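Local coordinates for isomerase/lactonizing enzyme (Agrobacterium tumefaciens, PDB 1RVK), which is of unknown function but binds magnesium and, as a member of the enolase superfamily, is probably an isomerase or lactonizing enzyme, at residues C139-E142 and G146-T149; H171-P176 and V183-K188. One frame throughout, in Å; residues are numbered along the deposited sequence.

Interaction 1 of 2, residues C139-E142 and G146-T149; sequences CGDE and GLAT
The carboxylate of D141 is the flat group of this contact, and it meets the backbone of L147. L147 N donates to D141 OD1 at 3.0 Å. The N-H comes from the syn side, 24° out of the carboxylate plane. OD1 also accepts L143 N, which makes an Asx turn, so backbone N-H groups of the same loop grip one oxygen twice. The other oxygen, OD2, bonds to H334 NE2, and this fixes the rotation of the group. D141 CG sits between its own backbone N and carbonyl carbon (chi1 50°), which turns the carboxylate across to 146-149. The L147 side chain crosses that of D141 at about a right angle, with L147 CB 3.8 Å from D141 OD2. A second bond runs the other way: D141 N donates to L147 O at 3.0 Å. Beyond it, A148 CA makes a CA-H...O contact with D141 O at 3.3 Å. Water 1 donates to both D141 O and A148 O and ties the two backbones further. L147 CD1 reaches back to C139 O at 3.9 Å. T149 then caps helix 150-163, its OG1 accepting D152 N. This is a loop closed by an Asx turn and a pair of reciprocal bonds between D141 and L147, leading from strand 130-137 into N-capped helix 150-163, one beta-alpha connection of the enolase-superfamily barrel.

Interaction 2 of 2, residues H171-P176 and V183-K188; sequences HTWMPP and VKMDLK
T172 and D186 meet with their side chains set obliquely. D186 CG lies beside its backbone N (chi1 -68°), and this brings the carboxylate to the threonine. D186 OD2 comes within 3.2 Å of T172 CB. Two waters join the same groups. Water 2 lies 2.7 Å from T172 OG1 and 2.6 Å from D186 OD1. Water 3 is 2.7 Å from D186 OD2. Both waters also lie within hydrogen-bonding distance of W173 O. D186 OD1 has a further partner in Y211 OH, so this buried acid is held by water and protein together. The W173 ring and the D186 carboxylate run antiparallel alongside each other, with planes 16° apart. D186 OD2 lies in the ring plane at its edge, 3.6 Å from W173 CE3, so the oxygen faces the C-H side of the ring and not the pi face. M185 packs obliquely against the same ring: its CB is 4.1 Å from W173 CZ3, and the bent chain carries the selenomethionine CE over one face. W173 CZ3 also lies 3.5 Å from M185 O. Y153 meets the ring edge-to-face. The contact packs the loop after strand 167-171 against the first turns of helix 183-197, within one beta-alpha unit of the enolase-superfamily barrel domain.

Interaction 1 comes first along the chain and closes before interaction 2 opens. Each lies in the connection after a barrel strand: 130-137 for interaction 1, 167-171 for interaction 2. These two strands pair in parallel, and helix 150-163 lies between them in sequence. The contact centres are 9 Å apart, and the loops touch. G140 N probably bonds to T172 O at 3.2 Å. W173 NE1 makes weak hydrogen bonds to D141 O and L147 O, so two carbonyls of interaction 1 share the indole N-H. G140 CA packs on W173 CD1. The two connections thus pack as one unit at the ends of adjacent strands of the barrel whose magnesium is held by D206, E232 and E258.

Interaction 1 of 2, residues C139-E142 and G146-T149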
loop_
_atom_site.group_PDB
_atom_site.type_symbol
_atom_site.label_atom_id
_atom_site.label_comp_id
_atom_site.label_asym_id
_atom_site.label_seq_id
_atom_site.Cartn_x
_atom_site.Cartn_y
_atom_site.Cartn_z
ATOM N N CYS A 139 8.112 -1.737 -10.788
ATOM C CA CYS A 139 8.715 -2.964 -11.293
ATOM C C CYS A 139 9.504 -2.621 -12.549
ATOM O O CYS A 139 9.204 -1.641 -13.230
ATOM C CB CYS A 139 7.634 -3.987 -11.651
ATOM S SG CYS A 139 6.718 -4.637 -10.241
ATOM N N GLY A 140 10.504 -3.436 -12.859
ATOM C CA GLY A 140 11.309 -3.188 -14.041
ATOM C C GLY A 140 10.538 -3.311 -15.343
ATOM O O GLY A 140 9.476 -3.934 -15.401
ATOM N N ASP A 141 11.077 -2.714 -16.398
ATOM C CA ASP A 141 10.438 -2.767 -17.706
ATOM C C ASP A 141 11.472 -2.963 -18.808
ATOM O O ASP A 141 12.605 -3.369 -18.546
ATOM C CB ASP A 141 9.632 -1.484 -17.962
ATOM C CG ASP A 141 10.435 -0.218 -17.706
ATOM O OD1 ASP A 141 11.560 -0.100 -18.234
ATOM O OD2 ASP A 141 9.935 0.670 -16.982
ATOM N N GLU A 142 11.068 -2.690 -20.042
ATOM C CA GLU A 142 11.960 -2.825 -21.183
ATOM C C GLU A 142 11.966 -1.512 -21.962
ATOM O O GLU A 142 12.202 -1.486 -23.172
ATOM C CB GLU A 142 11.508 -3.994 -22.061
ATOM C CG GLU A 142 11.656 -5.344 -21.364
ATOM C CD GLU A 142 11.150 -6.505 -22.196
ATOM O OE1 GLU A 142 9.916 -6.682 -22.294
ATOM O OE2 GLU A 142 11.990 -7.241 -22.753
ATOM N N GLY A 146 14.210 3.930 -19.051
ATOM C CA GLY A 146 13.271 3.808 -17.947
ATOM C C GLY A 146 13.872 2.960 -16.843
ATOM O O GLY A 146 14.671 3.447 -16.047
ATOM N N LEU A 147 13.471 1.691 -16.792
ATOM C CA LEU A 147 13.987 0.748 -15.805
ATOM C C LEU A 147 14.285 -0.549 -16.554
ATOM O O LEU A 147 13.891 -1.637 -16.139
ATOM C CB LEU A 147 12.951 0.510 -14.699
ATOM C CG LEU A 147 12.652 1.734 -13.822
ATOM C CD1 LEU A 147 11.515 1.424 -12.860
ATOM C CD2 LEU A 147 13.907 2.137 -13.056
ATOM N N ALA A 148 15.002 -0.418 -17.665
ATOM C CA ALA A 148 15.335 -1.564 -18.507
ATOM C C ALA A 148 16.637 -2.256 -18.137
ATOM O O ALA A 148 16.801 -3.449 -18.385
ATOM C CB ALA A 148 15.393 -1.128 -19.963
ATOM N N THR A 149 17.560 -1.512 -17.543
ATOM C CA THR A 149 18.858 -2.068 -17.183
ATOM C C THR A 149 19.248 -1.780 -15.741
ATOM O O THR A 149 18.648 -0.934 -15.079
ATOM C CB THR A 149 19.962 -1.470 -18.067
ATOM O OG1 THR A 149 20.176 -0.107 -17.685
ATOM C CG2 THR A 149 19.554 -1.505 -19.534
HETATM O O HOH W 1 14.749 -4.928 -19.684
#

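Interaction 2 of 2, residues H171-P176 and V183-K188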
loop_
_atom_site.group_PDB
_atom_site.type_symbol
_atom_site.label_atom_id
_atom_site.label_comp_id
_atom_site.label_asym_id
_atom_site.label_seq_id
_atom_site.Cartn_x
_atom_site.Cartn_y
_atom_site.Cartn_z
ATOM N N HIS A 171 11.785 -2.537 -6.997
ATOM C CA HIS A 171 10.888 -3.628 -7.362
ATOM C C HIS A 171 11.611 -3.992 -8.654
ATOM O O HIS A 171 11.738 -3.145 -9.539
ATOM C CB HIS A 171 9.462 -3.157 -7.692
ATOM C CG HIS A 171 8.613 -2.884 -6.488
ATOM N ND1 HIS A 171 8.614 -1.672 -5.833
ATOM C CD2 HIS A 171 7.728 -3.668 -5.824
ATOM C CE1 HIS A 171 7.766 -1.718 -4.819
ATOM N NE2 HIS A 171 7.216 -2.919 -4.792
ATOM N N THR A 172 12.117 -5.215 -8.764
ATOM C CA THR A 172 12.846 -5.589 -9.967
ATOM C C THR A 172 11.990 -6.190 -11.082
ATOM O O THR A 172 10.764 -6.099 -11.041
ATOM C CB THR A 172 14.041 -6.504 -9.610
ATOM O OG1 THR A 172 13.647 -7.456 -8.612
ATOM C CG2 THR A 172 15.187 -5.660 -9.058
ATOM N N TRP A 173 12.633 -6.787 -12.081
ATOM C CA TRP A 173 11.924 -7.343 -13.238
ATOM C C TRP A 173 11.083 -8.591 -12.996
ATOM O O TRP A 173 11.529 -9.550 -12.362
ATOM C CB TRP A 173 12.920 -7.623 -14.361
ATOM C CG TRP A 173 13.654 -6.403 -14.820
ATOM C CD1 TRP A 173 13.250 -5.506 -15.772
ATOM C CD2 TRP A 173 14.923 -5.941 -14.346
ATOM N NE1 TRP A 173 14.193 -4.516 -15.920
ATOM C CE2 TRP A 173 15.230 -4.757 -15.056
ATOM C CE3 TRP A 173 15.833 -6.413 -13.389
ATOM C CZ2 TRP A 173 16.408 -4.035 -14.839
ATOM C CZ3 TRP A 173 17.009 -5.694 -13.173
ATOM C CH2 TRP A 173 17.283 -4.517 -13.897
HETATM N N MSE A 174 9.870 -8.576 -13.541
HETATM C CA MSE A 174 8.942 -9.689 -13.396
HETATM C C MSE A 174 8.177 -9.925 -14.696
HETATM O O MSE A 174 7.959 -8.996 -15.474
HETATM C CB MSE A 174 7.941 -9.381 -12.278
HETATM C CG MSE A 174 8.583 -9.015 -10.947
HETATM SE SE MSE A 174 7.262 -8.660 -9.581
HETATM C CE MSE A 174 8.345 -7.581 -8.406
ATOM N N PRO A 175 7.770 -11.176 -14.959
ATOM C CA PRO A 175 7.023 -11.384 -16.204
ATOM C C PRO A 175 5.748 -10.536 -16.131
ATOM O O PRO A 175 5.281 -10.206 -15.042
ATOM C CB PRO A 175 6.749 -12.890 -16.200
ATOM C CG PRO A 175 6.799 -13.259 -14.744
ATOM C CD PRO A 175 7.946 -12.437 -14.221
ATOM N N PRO A 176 5.152 -10.196 -17.283
ATOM C CA PRO A 176 5.524 -10.545 -18.656
ATOM C C PRO A 176 6.803 -9.967 -19.275
ATOM O O PRO A 176 6.955 -10.012 -20.496
ATOM C CB PRO A 176 4.275 -10.168 -19.448
ATOM C CG PRO A 176 3.774 -8.980 -18.712
ATOM C CD PRO A 176 3.906 -9.409 -17.270
ATOM N N VAL A 183 17.635 -13.800 -11.251
ATOM C CA VAL A 183 18.297 -13.416 -10.009
ATOM C C VAL A 183 19.556 -12.591 -10.241
ATOM O O VAL A 183 19.807 -11.625 -9.527
ATOM C CB VAL A 183 18.669 -14.654 -9.160
ATOM C CG1 VAL A 183 19.515 -14.237 -7.961
ATOM C CG2 VAL A 183 17.402 -15.350 -8.687
ATOM N N LYS A 184 20.346 -12.969 -11.238
ATOM C CA LYS A 184 21.568 -12.230 -11.520
ATOM C C LYS A 184 21.286 -10.786 -11.917
ATOM O O LYS A 184 22.007 -9.882 -11.504
ATOM C CB LYS A 184 22.381 -12.931 -12.609
ATOM C CG LYS A 184 23.019 -14.221 -12.130
ATOM C CD LYS A 184 23.864 -14.867 -13.212
ATOM C CE LYS A 184 24.563 -16.112 -12.684
ATOM N NZ LYS A 184 23.591 -17.124 -12.181
HETATM N N MSE A 185 20.243 -10.569 -12.714
HETATM C CA MSE A 185 19.889 -9.216 -13.135
HETATM C C MSE A 185 19.421 -8.405 -11.935
HETATM O O MSE A 185 19.802 -7.246 -11.772
HETATM C CB MSE A 185 18.783 -9.246 -14.197
HETATM C CG MSE A 185 19.253 -9.647 -15.584
HETATM SE SE MSE A 185 20.505 -8.365 -16.334
HETATM C CE MSE A 185 19.252 -7.033 -16.923
ATOM N N ASP A 186 18.590 -9.016 -11.095
ATOM C CA ASP A 186 18.089 -8.342 -9.902
ATOM C C ASP A 186 19.253 -7.875 -9.031
ATOM O O ASP A 186 19.257 -6.747 -8.532
ATOM C CB ASP A 186 17.196 -9.292 -9.094
ATOM C CG ASP A 186 15.894 -9.616 -9.801
ATOM O OD1 ASP A 186 15.124 -10.455 -9.277
ATOM O OD2 ASP A 186 15.630 -9.033 -10.875
ATOM N N LEU A 187 20.244 -8.743 -8.849
ATOM C CA LEU A 187 21.400 -8.396 -8.033
ATOM C C LEU A 187 22.230 -7.287 -8.669
ATOM O O LEU A 187 22.799 -6.461 -7.959
ATOM C CB LEU A 187 22.273 -9.627 -7.780
ATOM C CG LEU A 187 21.725 -10.614 -6.745
ATOM C CD1 LEU A 187 22.586 -11.868 -6.704
ATOM C CD2 LEU A 187 21.689 -9.941 -5.385
ATOM N N LYS A 188 22.304 -7.267 -9.998
ATOM C CA LYS A 188 23.061 -6.217 -10.681
ATOM C C LYS A 188 22.396 -4.868 -10.446
ATOM O O LYS A 188 23.071 -3.851 -10.290
ATOM C CB LYS A 188 23.138 -6.467 -12.188
ATOM C CG LYS A 188 24.079 -7.584 -12.612
ATOM C CD LYS A 188 24.344 -7.497 -14.110
ATOM C CE LYS A 188 24.910 -8.791 -14.669
ATOM N NZ LYS A 188 23.877 -9.870 -14.710
HETATM O O HOH W 2 12.722 -9.664 -9.788
HETATM O O HOH W 3 14.191 -10.269 -12.795
#